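Local coordinates for putative peptidase (PDB 4L8K), which is a putative peptidase of family S41, probably cleaving peptide bonds by a serine-peptidase mechanism, at residues Asp66-Leu71 with Trp81-Asp86; Ala89-Glu94 with Ile151-Asp156; Arg167-Phe172 with Asn230-Leu235; Pro212-Thr217 with Gln237-Gly242. One frame throughout, in Å; residues are numbered along the deposited sequence.

Interaction 1. Residues Asp66-Leu71 with Trp81-Asp86; sequences DGHTNL and WAWYED. With MPD ((4S)-2-methyl-2,4-pentanediol), chain F; PO4 (phosphate ion), chain E.
Gly67, second residue of the type I beta turn Asp66-Thr69, lies against the indole of Trp83; Asp66 OD1 accepts from His68 N, an Asx turn. Gly67 CA sits over the face of the Trp83 five-membered ring, 3.9 Å from its centroid, a CH-pi contact. Trp83 CG is anti to the backbone N (chi1 171°), which swings the ring toward the turn. The edge of the His68 ring points, offset, to the face of that five-membered ring (centroids 5.3 Å apart, planes at 89°), while Tyr84 OH comes over one face of the imidazole, toward its rim. With an alanine in place of Trp83, Gly67 and the His68 edge would probably lose their backing, and Gly246 O, which also takes a bond from His68 NE2, would lose the indole N-H. A 2-methyl-2,4-pentanediol molecule, probably from the crystallisation liquor, bridges the segments: its O2 accepts from Tyr84 OH at 2.7 Å and donates to Gly67 O, and its O4 accepts from Trp81 NE1 and donates to Asn70 OD1. Ser223 OG and His68 share a phosphate, probably from the same liquor, as might be expected beside a serine-peptidase active site; His68 ND1 reaches phosphate O4 at 2.7 Å.

Interaction 2. Residues Ala89-Glu94 with Ile151-Asp156; sequences ANFYKE and IFDVRD
Phe91 and Arg155 bring their backbones closest, CA to CA 6.7 Å, and no backbone-to-backbone hydrogen bond joins the two segments. Instead Arg155 NH1 donates to Asn90 O at 3.0 Å, the donor tilted from the carbonyl plane. The Phe91 ring, its CG anti to the backbone N (chi1 -179°), stands on edge over the guanidinium: CD1 lies above the middle of that group's face, 3.7 Å from Arg155 CZ, with the two planes 89° apart. On the other flank of the ring, Phe91 CD2 comes within 3.4 Å of Asp156 OD2. A side-on salt bridge to Asp153 keeps the guanidinium from rotating: Arg155 NE bonds Asp153 OD1 at 2.9 Å and NH2 bonds OD2 at 2.8 Å, both on the syn side of the carboxylate. Asp153 OD1 also accepts from Arg155 N, on the opposite face of the carboxylate plane, closing an Asx turn where strand 149-153 ends. Asp300 gives Arg155 a second carboxylate, and Tyr122 OH bonds Asp153 OD2. The contact thus joins the chain leading into helix 93-100 to the end of strand 149-153, between strands 120-125 and 213-217, with Tyr124 meeting the Phe91 ring and Ile303 of helix 301-311 touching Arg155.

Interaction 3. Residues Arg167-Phe172 with Asn230-Leu235; sequences RIASRF and NVMRLL
Met232, built as selenomethionine, lays its methyl over the Phe172 ring: CE stands almost straight above the ring centre, 3.8 Å from the centroid and 14° off the normal, a CH-pi contact. The selenium follows obliquely at 4.4 Å from that centroid, giving a Met-aromatic pair. The bends at chi2 (-69°) and chi3 (-72°) fold the Met232 chain back so that its end reaches the ring although its root does not point there. At the base of the aromatic side chain, Leu235 CD1 presses on Phe172 CB at 3.5 Å. Earlier in the helices, Ala169 CA touches Met232 SE at 4.1 Å, and Ala169 CB meets Val231 CG1 at 4.2 Å. A serine in place of Phe172 would probably leave the Met232 methyl without its aromatic surface and less restrained. The contact pairs the C-terminal ends of helices 162-169 and 224-232, which lie side by side on one face of the central mixed sheet of this ClpP/crotonase-clan domain. There Phe172 rests on Leu150 and Val213, and Met232 on Val215 and Val238. At the edge of the Phe172 ring lie Ile168 CG2 and Ala169 O. A type I turn, Met232-Leu235, brings Leu235 round to the aromatic. Farther out, Arg233 NE and NH2 both donate to Asn230 OD1, while in the 167-172 segment Arg171 forms salt bridges with Asp138 and Glu134.

Interaction 4. Residues Pro212-Thr217 with Gln237-Gly242; sequences PVIVLT and QVTVMG
Val213-Thr217 and Val238-Gly242 bring together flat peptide units as two neighbouring parallel strands, and from Val213/Val238 to Leu216/Met241 the side chains alternate between the two faces. Val213, Val215, Val238 and Val240 occupy one face of the sheet; Ile214, Leu216, Thr239 and Met241 occupy the other. Five bonds join the strands in the alternating ladder of a parallel pair. Val213 N, Val215 N and Thr217 N donate to Gln237 O, Thr239 O and Met241 O; in return Thr239 N and Met241 N donate to Val213 O and Val215 O. The straightest, Thr239 N to Val213 O, is 2.9 Å with an N-H...O angle of 171°. The short segment axes cross at -30°, consistent with the twist of a sheet. Among the valines, Val215 CG2 lies 3.8 Å from Val238 CG1, and Val213 CB lies 4.0 Å from Val238 CG2. On the opposite face the Ile214 side chain lies beside that of Thr239, CD1 3.7 Å from CB, and its CG2 touches Met241 CB at the same distance. A CB on Gly242 would run into Thr217 O across the strands, and its backbone angles would also press it on Met241 O. Thr217 OG1 bonds Asp243 O, and Gln237 NE2 donates to Trp209 O and Phe172 O. The two strands and helix 224-232 make a beta-alpha-beta crossover: Met232 of the helix packs on Val215 and Val238, Phe172 on Val213, helix 301-311 on Ile214 and Met241; strand 149-153 adjoins 213-217, and strand 286-287 adjoins 238-242.

How the interactions relate
The contacts come in series along the chain except that interactions 3 and 4 interleave. Interaction 1 stands apart, centre to centre about 20 Å from interaction 2, 25 Å from interaction 4 and 27 Å from interaction 3; it adjoins interaction 2 only in sequence. Interactions 2 and 4 share the mixed sheet: strands 149-153 and 213-217 are neighbours, probably hydrogen-bonded through Phe152 N and O. Interaction 3 lies on that sheet about 11 Å, centre to centre, from interaction 4, with the helix of its 230-235 segment as the crossover between the paired strands. Interactions 2 to 4 thus belong to this sheet and its helices; interaction 1 borders a phosphate site, probably catalytic, involving Ser223.

Interaction 1. Residues Asp66-Leu71 with Trp81-Asp86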
# COMPACT_ATOMS: atom_id res chain seq x y z
N ASP A 66 -3.13 -11.17 9.59
CA ASP A 66 -2.80 -9.81 9.22
C ASP A 66 -1.34 -9.69 8.73
O ASP A 66 -0.39 -9.88 9.51
CB ASP A 66 -3.07 -8.90 10.44
CG ASP A 66 -2.82 -7.44 10.21
OD1 ASP A 66 -2.46 -7.06 9.07
OD2 ASP A 66 -2.98 -6.66 11.16
N GLY A 67 -1.19 -9.29 7.46
CA GLY A 67 0.12 -9.11 6.83
C GLY A 67 0.87 -7.94 7.41
O GLY A 67 2.07 -7.81 7.19
N HIS A 68 0.18 -7.08 8.17
CA HIS A 68 0.77 -5.89 8.77
C HIS A 68 1.19 -6.11 10.22
O HIS A 68 1.78 -5.22 10.79
CB HIS A 68 -0.18 -4.67 8.62
CG HIS A 68 -0.28 -4.28 7.17
ND1 HIS A 68 0.72 -3.54 6.56
CD2 HIS A 68 -1.13 -4.74 6.22
CE1 HIS A 68 0.40 -3.49 5.27
NE2 HIS A 68 -0.70 -4.18 5.01
N THR A 69 0.94 -7.30 10.78
CA THR A 69 1.29 -7.65 12.15
C THR A 69 2.54 -8.52 12.18
O THR A 69 2.61 -9.52 11.44
CB THR A 69 0.08 -8.30 12.87
OG1 THR A 69 -0.92 -7.31 13.05
CG2 THR A 69 0.44 -8.89 14.24
N ASN A 70 3.51 -8.16 13.05
CA ASN A 70 4.76 -8.91 13.23
C ASN A 70 5.26 -8.90 14.67
O ASN A 70 5.14 -7.89 15.37
CB ASN A 70 5.88 -8.32 12.33
CG ASN A 70 5.49 -8.20 10.87
OD1 ASN A 70 5.02 -7.15 10.43
ND2 ASN A 70 5.63 -9.28 10.11
N LEU A 71 5.88 -9.99 15.08
CA LEU A 71 6.58 -10.13 16.36
C LEU A 71 8.06 -10.12 16.01
O LEU A 71 8.48 -10.90 15.15
CB LEU A 71 6.17 -11.40 17.14
CG LEU A 71 6.80 -11.59 18.53
CD1 LEU A 71 6.32 -10.53 19.53
CD2 LEU A 71 6.48 -12.99 19.07
N TRP A 81 2.54 -13.89 5.90
CA TRP A 81 2.78 -13.34 4.58
C TRP A 81 1.95 -13.96 3.50
O TRP A 81 1.98 -13.44 2.38
CB TRP A 81 4.27 -13.25 4.23
CG TRP A 81 4.90 -12.09 4.94
CD1 TRP A 81 4.26 -11.06 5.58
CD2 TRP A 81 6.30 -11.85 5.11
NE1 TRP A 81 5.17 -10.20 6.13
CE2 TRP A 81 6.44 -10.65 5.85
CE3 TRP A 81 7.47 -12.55 4.73
CZ2 TRP A 81 7.69 -10.13 6.21
CZ3 TRP A 81 8.70 -12.03 5.07
CH2 TRP A 81 8.81 -10.85 5.82
N ALA A 82 1.05 -14.91 3.88
CA ALA A 82 -0.02 -15.46 3.02
C ALA A 82 -0.92 -14.28 2.58
O ALA A 82 -1.47 -14.32 1.50
CB ALA A 82 -0.83 -16.50 3.78
N TRP A 83 -0.96 -13.19 3.37
CA TRP A 83 -1.69 -11.97 3.04
C TRP A 83 -1.21 -11.42 1.66
O TRP A 83 -2.03 -10.93 0.88
CB TRP A 83 -1.46 -10.93 4.15
CG TRP A 83 -1.96 -9.52 3.92
CD1 TRP A 83 -1.33 -8.54 3.21
CD2 TRP A 83 -3.04 -8.88 4.62
NE1 TRP A 83 -2.01 -7.35 3.34
CE2 TRP A 83 -3.09 -7.54 4.17
CE3 TRP A 83 -4.01 -9.32 5.56
CZ2 TRP A 83 -4.04 -6.62 4.66
CZ3 TRP A 83 -4.99 -8.43 5.98
CH2 TRP A 83 -4.99 -7.09 5.55
N TYR A 84 0.12 -11.52 1.39
CA TYR A 84 0.71 -11.04 0.14
C TYR A 84 0.87 -12.15 -0.89
O TYR A 84 0.54 -11.94 -2.05
CB TYR A 84 2.08 -10.41 0.39
CG TYR A 84 2.01 -9.23 1.33
CD1 TYR A 84 1.60 -7.98 0.88
CD2 TYR A 84 2.39 -9.36 2.67
CE1 TYR A 84 1.54 -6.89 1.74
CE2 TYR A 84 2.34 -8.26 3.54
CZ TYR A 84 1.88 -7.04 3.07
OH TYR A 84 1.81 -5.95 3.91
N GLU A 85 1.36 -13.31 -0.46
CA GLU A 85 1.72 -14.48 -1.26
C GLU A 85 0.53 -15.21 -1.82
O GLU A 85 0.71 -15.98 -2.77
CB GLU A 85 2.58 -15.45 -0.44
CG GLU A 85 3.91 -14.88 0.04
CD GLU A 85 4.68 -15.64 1.12
OE1 GLU A 85 4.17 -16.66 1.65
OE2 GLU A 85 5.79 -15.18 1.46
N ASP A 86 -0.69 -15.00 -1.28
CA ASP A 86 -1.89 -15.66 -1.83
C ASP A 86 -2.33 -14.99 -3.14
O ASP A 86 -3.21 -15.50 -3.83
CB ASP A 86 -3.06 -15.65 -0.83
CG ASP A 86 -2.93 -16.68 0.30
OD1 ASP A 86 -1.95 -17.48 0.28
OD2 ASP A 86 -3.76 -16.65 1.21
C1 MPD F . 4.13 -4.33 7.87
C2 MPD F . 4.19 -4.80 6.44
O2 MPD F . 3.08 -5.70 6.24
CM MPD F . 4.01 -3.63 5.51
C3 MPD F . 5.52 -5.53 6.13
C4 MPD F . 6.02 -6.32 7.36
O4 MPD F . 5.19 -7.45 7.68
C5 MPD F . 7.47 -6.73 7.22
P PO4 E . 1.43 -0.15 8.26
O1 PO4 E . 0.44 0.20 9.35
O2 PO4 E . 0.80 0.21 6.88
O3 PO4 E . 2.73 0.67 8.48
O4 PO4 E . 1.72 -1.67 8.30

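Interaction 2. Residues Ala89-Glu94 with Ile151-Asp156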
# COMPACT_ATOMS: atom_id res chain seq x y z
N ALA A 89 2.36 -12.31 -8.20
CA ALA A 89 3.36 -11.24 -8.14
C ALA A 89 2.86 -10.01 -8.94
O ALA A 89 2.83 -8.90 -8.41
CB ALA A 89 4.71 -11.73 -8.67
N ASN A 90 2.38 -10.24 -10.19
CA ASN A 90 1.83 -9.21 -11.11
C ASN A 90 2.80 -8.09 -11.40
O ASN A 90 2.39 -6.98 -11.77
CB ASN A 90 0.47 -8.65 -10.61
CG ASN A 90 -0.68 -9.59 -10.91
OD1 ASN A 90 -0.72 -10.23 -11.95
ND2 ASN A 90 -1.61 -9.73 -10.00
N PHE A 91 4.11 -8.41 -11.31
CA PHE A 91 5.22 -7.49 -11.60
C PHE A 91 6.50 -8.32 -11.72
O PHE A 91 6.72 -9.19 -10.89
CB PHE A 91 5.39 -6.40 -10.50
CG PHE A 91 6.50 -5.42 -10.78
CD1 PHE A 91 6.29 -4.32 -11.60
CD2 PHE A 91 7.77 -5.62 -10.25
CE1 PHE A 91 7.33 -3.43 -11.90
CE2 PHE A 91 8.82 -4.73 -10.55
CZ PHE A 91 8.58 -3.64 -11.37
N TYR A 92 7.31 -8.05 -12.75
CA TYR A 92 8.60 -8.70 -12.98
C TYR A 92 9.50 -7.66 -13.55
O TYR A 92 9.20 -7.09 -14.60
CB TYR A 92 8.48 -9.93 -13.92
CG TYR A 92 7.51 -10.98 -13.42
CD1 TYR A 92 7.89 -11.93 -12.48
CD2 TYR A 92 6.18 -10.98 -13.84
CE1 TYR A 92 6.99 -12.88 -12.00
CE2 TYR A 92 5.27 -11.92 -13.36
CZ TYR A 92 5.68 -12.87 -12.45
OH TYR A 92 4.78 -13.80 -11.99
N LYS A 93 10.59 -7.38 -12.84
CA LYS A 93 11.60 -6.39 -13.23
C LYS A 93 12.15 -6.71 -14.64
O LYS A 93 12.29 -5.81 -15.47
CB LYS A 93 12.72 -6.37 -12.16
CG LYS A 93 13.98 -5.58 -12.50
CD LYS A 93 13.84 -4.06 -12.28
CE LYS A 93 15.15 -3.30 -12.41
NZ LYS A 93 15.87 -3.54 -13.71
N GLU A 94 12.40 -8.00 -14.93
CA GLU A 94 12.95 -8.47 -16.21
C GLU A 94 12.00 -8.15 -17.37
O GLU A 94 12.46 -7.78 -18.45
CB GLU A 94 13.27 -9.99 -16.17
CG GLU A 94 14.29 -10.38 -15.10
CD GLU A 94 13.86 -10.46 -13.64
OE1 GLU A 94 12.64 -10.38 -13.34
OE2 GLU A 94 14.77 -10.63 -12.79
N ILE A 151 0.92 6.66 -17.47
CA ILE A 151 0.91 5.44 -16.68
C ILE A 151 1.79 5.74 -15.45
O ILE A 151 2.98 6.10 -15.62
CB ILE A 151 1.35 4.15 -17.46
CG1 ILE A 151 0.38 3.84 -18.64
CG2 ILE A 151 1.47 2.91 -16.53
CD1 ILE A 151 0.94 2.75 -19.68
N PHE A 152 1.20 5.66 -14.24
CA PHE A 152 1.93 5.87 -12.99
C PHE A 152 1.98 4.51 -12.26
O PHE A 152 1.02 4.08 -11.64
CB PHE A 152 1.33 7.00 -12.12
CG PHE A 152 2.34 7.57 -11.15
CD1 PHE A 152 2.59 6.94 -9.93
CD2 PHE A 152 3.08 8.70 -11.49
CE1 PHE A 152 3.56 7.46 -9.05
CE2 PHE A 152 4.04 9.22 -10.61
CZ PHE A 152 4.26 8.60 -9.39
N ASP A 153 3.08 3.81 -12.41
CA ASP A 153 3.23 2.44 -11.90
C ASP A 153 3.84 2.42 -10.50
O ASP A 153 5.02 2.77 -10.32
CB ASP A 153 4.09 1.64 -12.91
CG ASP A 153 4.20 0.14 -12.71
OD1 ASP A 153 3.65 -0.38 -11.71
OD2 ASP A 153 4.83 -0.52 -13.55
N VAL A 154 3.04 1.97 -9.51
CA VAL A 154 3.48 1.85 -8.10
C VAL A 154 3.39 0.37 -7.64
O VAL A 154 3.25 0.10 -6.44
CB VAL A 154 2.73 2.80 -7.13
CG1 VAL A 154 3.10 4.26 -7.39
CG2 VAL A 154 1.21 2.58 -7.15
N ARG A 155 3.47 -0.58 -8.58
CA ARG A 155 3.51 -2.00 -8.24
C ARG A 155 4.82 -2.28 -7.52
O ARG A 155 5.84 -1.68 -7.87
CB ARG A 155 3.42 -2.87 -9.50
CG ARG A 155 2.05 -2.85 -10.16
CD ARG A 155 2.03 -3.67 -11.45
NE ARG A 155 2.88 -3.08 -12.48
CZ ARG A 155 3.26 -3.67 -13.60
NH1 ARG A 155 2.89 -4.93 -13.85
NH2 ARG A 155 4.02 -3.03 -14.48
N ASP A 156 4.80 -3.15 -6.50
CA ASP A 156 5.97 -3.51 -5.70
C ASP A 156 6.50 -2.31 -4.88
O ASP A 156 7.66 -2.31 -4.50
CB ASP A 156 7.08 -4.14 -6.55
CG ASP A 156 6.91 -5.63 -6.74
OD1 ASP A 156 5.75 -6.12 -6.67
OD2 ASP A 156 7.92 -6.31 -6.95

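Interaction 3. Residues Arg167-Phe172 with Asn230-Leu235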
# COMPACT_ATOMS: atom_id res chain seq x y z
N ARG A 167 3.01 15.13 -2.13
CA ARG A 167 3.64 15.95 -3.17
C ARG A 167 3.30 15.44 -4.58
O ARG A 167 3.00 16.25 -5.45
CB ARG A 167 5.17 15.98 -2.97
CG ARG A 167 5.92 16.87 -3.95
CD ARG A 167 7.40 16.84 -3.67
NE ARG A 167 7.74 17.68 -2.52
CZ ARG A 167 8.92 17.70 -1.90
NH1 ARG A 167 9.92 16.92 -2.32
NH2 ARG A 167 9.11 18.47 -0.85
N ILE A 168 3.31 14.12 -4.80
CA ILE A 168 2.96 13.56 -6.11
C ILE A 168 1.44 13.70 -6.34
O ILE A 168 1.05 14.29 -7.34
CB ILE A 168 3.46 12.10 -6.31
CG1 ILE A 168 5.00 12.05 -6.28
CG2 ILE A 168 2.95 11.52 -7.64
CD1 ILE A 168 5.53 10.66 -5.80
N ALA A 169 0.59 13.21 -5.41
CA ALA A 169 -0.88 13.24 -5.53
C ALA A 169 -1.44 14.64 -5.79
O ALA A 169 -2.39 14.76 -6.58
CB ALA A 169 -1.53 12.66 -4.28
N SER A 170 -0.86 15.68 -5.16
CA SER A 170 -1.31 17.07 -5.29
C SER A 170 -1.15 17.63 -6.74
O SER A 170 -1.80 18.62 -7.08
CB SER A 170 -0.61 17.96 -4.27
OG SER A 170 0.77 18.09 -4.56
N ARG A 171 -0.35 16.95 -7.60
CA ARG A 171 -0.13 17.30 -9.01
C ARG A 171 -1.29 16.86 -9.91
O ARG A 171 -1.32 17.24 -11.07
CB ARG A 171 1.17 16.68 -9.53
CG ARG A 171 2.44 17.15 -8.81
CD ARG A 171 2.61 18.66 -8.92
NE ARG A 171 3.93 19.09 -8.45
CZ ARG A 171 4.94 19.41 -9.25
NH1 ARG A 171 4.79 19.39 -10.56
NH2 ARG A 171 6.10 19.78 -8.73
N PHE A 172 -2.25 16.09 -9.39
CA PHE A 172 -3.35 15.57 -10.20
C PHE A 172 -4.70 16.16 -9.77
O PHE A 172 -5.74 15.80 -10.33
CB PHE A 172 -3.35 14.03 -10.10
CG PHE A 172 -2.07 13.41 -10.61
CD1 PHE A 172 -1.93 13.08 -11.96
CD2 PHE A 172 -1.00 13.18 -9.76
CE1 PHE A 172 -0.74 12.55 -12.45
CE2 PHE A 172 0.19 12.63 -10.25
CZ PHE A 172 0.31 12.30 -11.59
N ASN A 230 -5.50 5.44 -2.68
CA ASN A 230 -6.77 5.89 -2.15
C ASN A 230 -7.13 7.31 -2.64
O ASN A 230 -8.29 7.56 -2.97
CB ASN A 230 -6.76 5.85 -0.63
CG ASN A 230 -8.06 6.28 0.02
OD1 ASN A 230 -9.16 5.91 -0.39
ND2 ASN A 230 -7.97 7.09 1.04
N VAL A 231 -6.15 8.22 -2.66
CA VAL A 231 -6.38 9.60 -3.10
C VAL A 231 -6.55 9.63 -4.63
O VAL A 231 -7.46 10.29 -5.13
CB VAL A 231 -5.25 10.55 -2.61
CG1 VAL A 231 -5.47 11.99 -3.11
CG2 VAL A 231 -5.12 10.53 -1.09
N MSE A 232 -5.68 8.92 -5.35
CA MSE A 232 -5.65 8.93 -6.81
C MSE A 232 -6.97 8.42 -7.41
O MSE A 232 -7.45 9.06 -8.35
CB MSE A 232 -4.45 8.13 -7.36
CG MSE A 232 -3.11 8.80 -7.01
SE MSE A 232 -2.77 10.49 -7.93
CE MSE A 232 -2.46 9.79 -9.65
N ARG A 233 -7.59 7.36 -6.84
CA ARG A 233 -8.84 6.81 -7.36
C ARG A 233 -10.04 7.74 -7.15
O ARG A 233 -11.13 7.43 -7.66
CB ARG A 233 -9.15 5.40 -6.80
CG ARG A 233 -9.09 5.23 -5.29
CD ARG A 233 -10.32 5.71 -4.58
NE ARG A 233 -10.31 5.26 -3.19
CZ ARG A 233 -10.90 4.14 -2.79
NH1 ARG A 233 -11.56 3.38 -3.65
NH2 ARG A 233 -10.84 3.78 -1.51
N LEU A 234 -9.88 8.86 -6.42
CA LEU A 234 -10.96 9.84 -6.24
C LEU A 234 -11.01 10.82 -7.39
O LEU A 234 -11.95 11.59 -7.50
CB LEU A 234 -10.76 10.66 -4.93
CG LEU A 234 -10.64 9.91 -3.60
CD1 LEU A 234 -10.28 10.87 -2.49
CD2 LEU A 234 -11.92 9.16 -3.26
N LEU A 235 -9.97 10.83 -8.23
CA LEU A 235 -9.81 11.81 -9.29
C LEU A 235 -10.43 11.36 -10.61
O LEU A 235 -10.31 10.19 -11.01
CB LEU A 235 -8.33 12.17 -9.43
CG LEU A 235 -7.64 12.60 -8.09
CD1 LEU A 235 -6.15 12.85 -8.28
CD2 LEU A 235 -8.33 13.83 -7.47

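Interaction 4. Residues Pro212-Thr217 with Gln237-Gly242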
# COMPACT_ATOMS: atom_id res chain seq x y z
N PRO A 212 -5.79 11.92 -18.96
CA PRO A 212 -5.98 10.57 -18.38
C PRO A 212 -4.71 9.98 -17.74
O PRO A 212 -3.58 10.22 -18.19
CB PRO A 212 -6.43 9.74 -19.57
CG PRO A 212 -7.11 10.74 -20.49
CD PRO A 212 -6.27 11.97 -20.36
N VAL A 213 -4.91 9.25 -16.62
CA VAL A 213 -3.85 8.58 -15.85
C VAL A 213 -4.27 7.17 -15.54
O VAL A 213 -5.38 6.96 -15.03
CB VAL A 213 -3.49 9.33 -14.51
CG1 VAL A 213 -2.41 8.60 -13.70
CG2 VAL A 213 -3.06 10.76 -14.75
N ILE A 214 -3.35 6.21 -15.75
CA ILE A 214 -3.57 4.84 -15.29
C ILE A 214 -2.58 4.58 -14.16
O ILE A 214 -1.38 4.67 -14.37
CB ILE A 214 -3.51 3.71 -16.37
CG1 ILE A 214 -4.27 4.08 -17.70
CG2 ILE A 214 -3.96 2.38 -15.77
CD1 ILE A 214 -5.77 4.31 -17.61
N VAL A 215 -3.08 4.31 -12.95
CA VAL A 215 -2.25 3.97 -11.78
C VAL A 215 -2.19 2.43 -11.73
O VAL A 215 -3.23 1.78 -11.75
CB VAL A 215 -2.74 4.62 -10.44
CG1 VAL A 215 -1.94 4.09 -9.23
CG2 VAL A 215 -2.65 6.14 -10.50
N LEU A 216 -0.98 1.87 -11.74
CA LEU A 216 -0.81 0.41 -11.71
C LEU A 216 -0.52 -0.06 -10.31
O LEU A 216 0.36 0.49 -9.64
CB LEU A 216 0.31 -0.07 -12.67
CG LEU A 216 0.27 0.38 -14.15
CD1 LEU A 216 1.26 -0.44 -14.97
CD2 LEU A 216 -1.14 0.22 -14.79
N THR A 217 -1.29 -1.05 -9.82
CA THR A 217 -1.14 -1.57 -8.47
C THR A 217 -1.06 -3.11 -8.45
O THR A 217 -1.53 -3.78 -9.37
CB THR A 217 -2.32 -1.11 -7.55
OG1 THR A 217 -3.54 -1.64 -8.03
CG2 THR A 217 -2.44 0.39 -7.44
N GLN A 237 -9.78 11.89 -13.81
CA GLN A 237 -8.93 11.46 -14.91
C GLN A 237 -8.18 10.16 -14.59
O GLN A 237 -7.50 9.63 -15.48
CB GLN A 237 -7.93 12.56 -15.32
CG GLN A 237 -6.71 12.72 -14.39
CD GLN A 237 -6.93 13.62 -13.20
OE1 GLN A 237 -8.02 13.69 -12.61
NE2 GLN A 237 -5.86 14.31 -12.83
N VAL A 238 -8.33 9.63 -13.37
CA VAL A 238 -7.55 8.46 -12.95
C VAL A 238 -8.34 7.14 -13.03
O VAL A 238 -9.47 7.04 -12.53
CB VAL A 238 -6.96 8.64 -11.51
CG1 VAL A 238 -6.25 7.38 -11.02
CG2 VAL A 238 -6.02 9.85 -11.43
N THR A 239 -7.70 6.11 -13.60
CA THR A 239 -8.14 4.72 -13.58
C THR A 239 -7.05 3.92 -12.86
O THR A 239 -5.87 4.10 -13.17
CB THR A 239 -8.42 4.17 -14.98
OG1 THR A 239 -9.33 5.03 -15.65
CG2 THR A 239 -8.98 2.74 -14.94
N VAL A 240 -7.43 3.10 -11.89
CA VAL A 240 -6.52 2.22 -11.18
C VAL A 240 -6.64 0.84 -11.83
O VAL A 240 -7.75 0.33 -12.02
CB VAL A 240 -6.74 2.18 -9.64
CG1 VAL A 240 -5.74 1.22 -8.96
CG2 VAL A 240 -6.63 3.59 -9.04
N MSE A 241 -5.50 0.24 -12.19
CA MSE A 241 -5.50 -1.04 -12.87
C MSE A 241 -4.46 -2.00 -12.25
O MSE A 241 -3.42 -1.57 -11.80
CB MSE A 241 -5.21 -0.76 -14.35
CG MSE A 241 -5.03 -2.00 -15.21
SE MSE A 241 -4.73 -1.50 -17.05
CE MSE A 241 -6.27 -0.54 -17.48
N GLY A 242 -4.76 -3.29 -12.30
CA GLY A 242 -3.87 -4.33 -11.82
C GLY A 242 -4.56 -5.21 -10.80
O GLY A 242 -5.60 -5.82 -11.09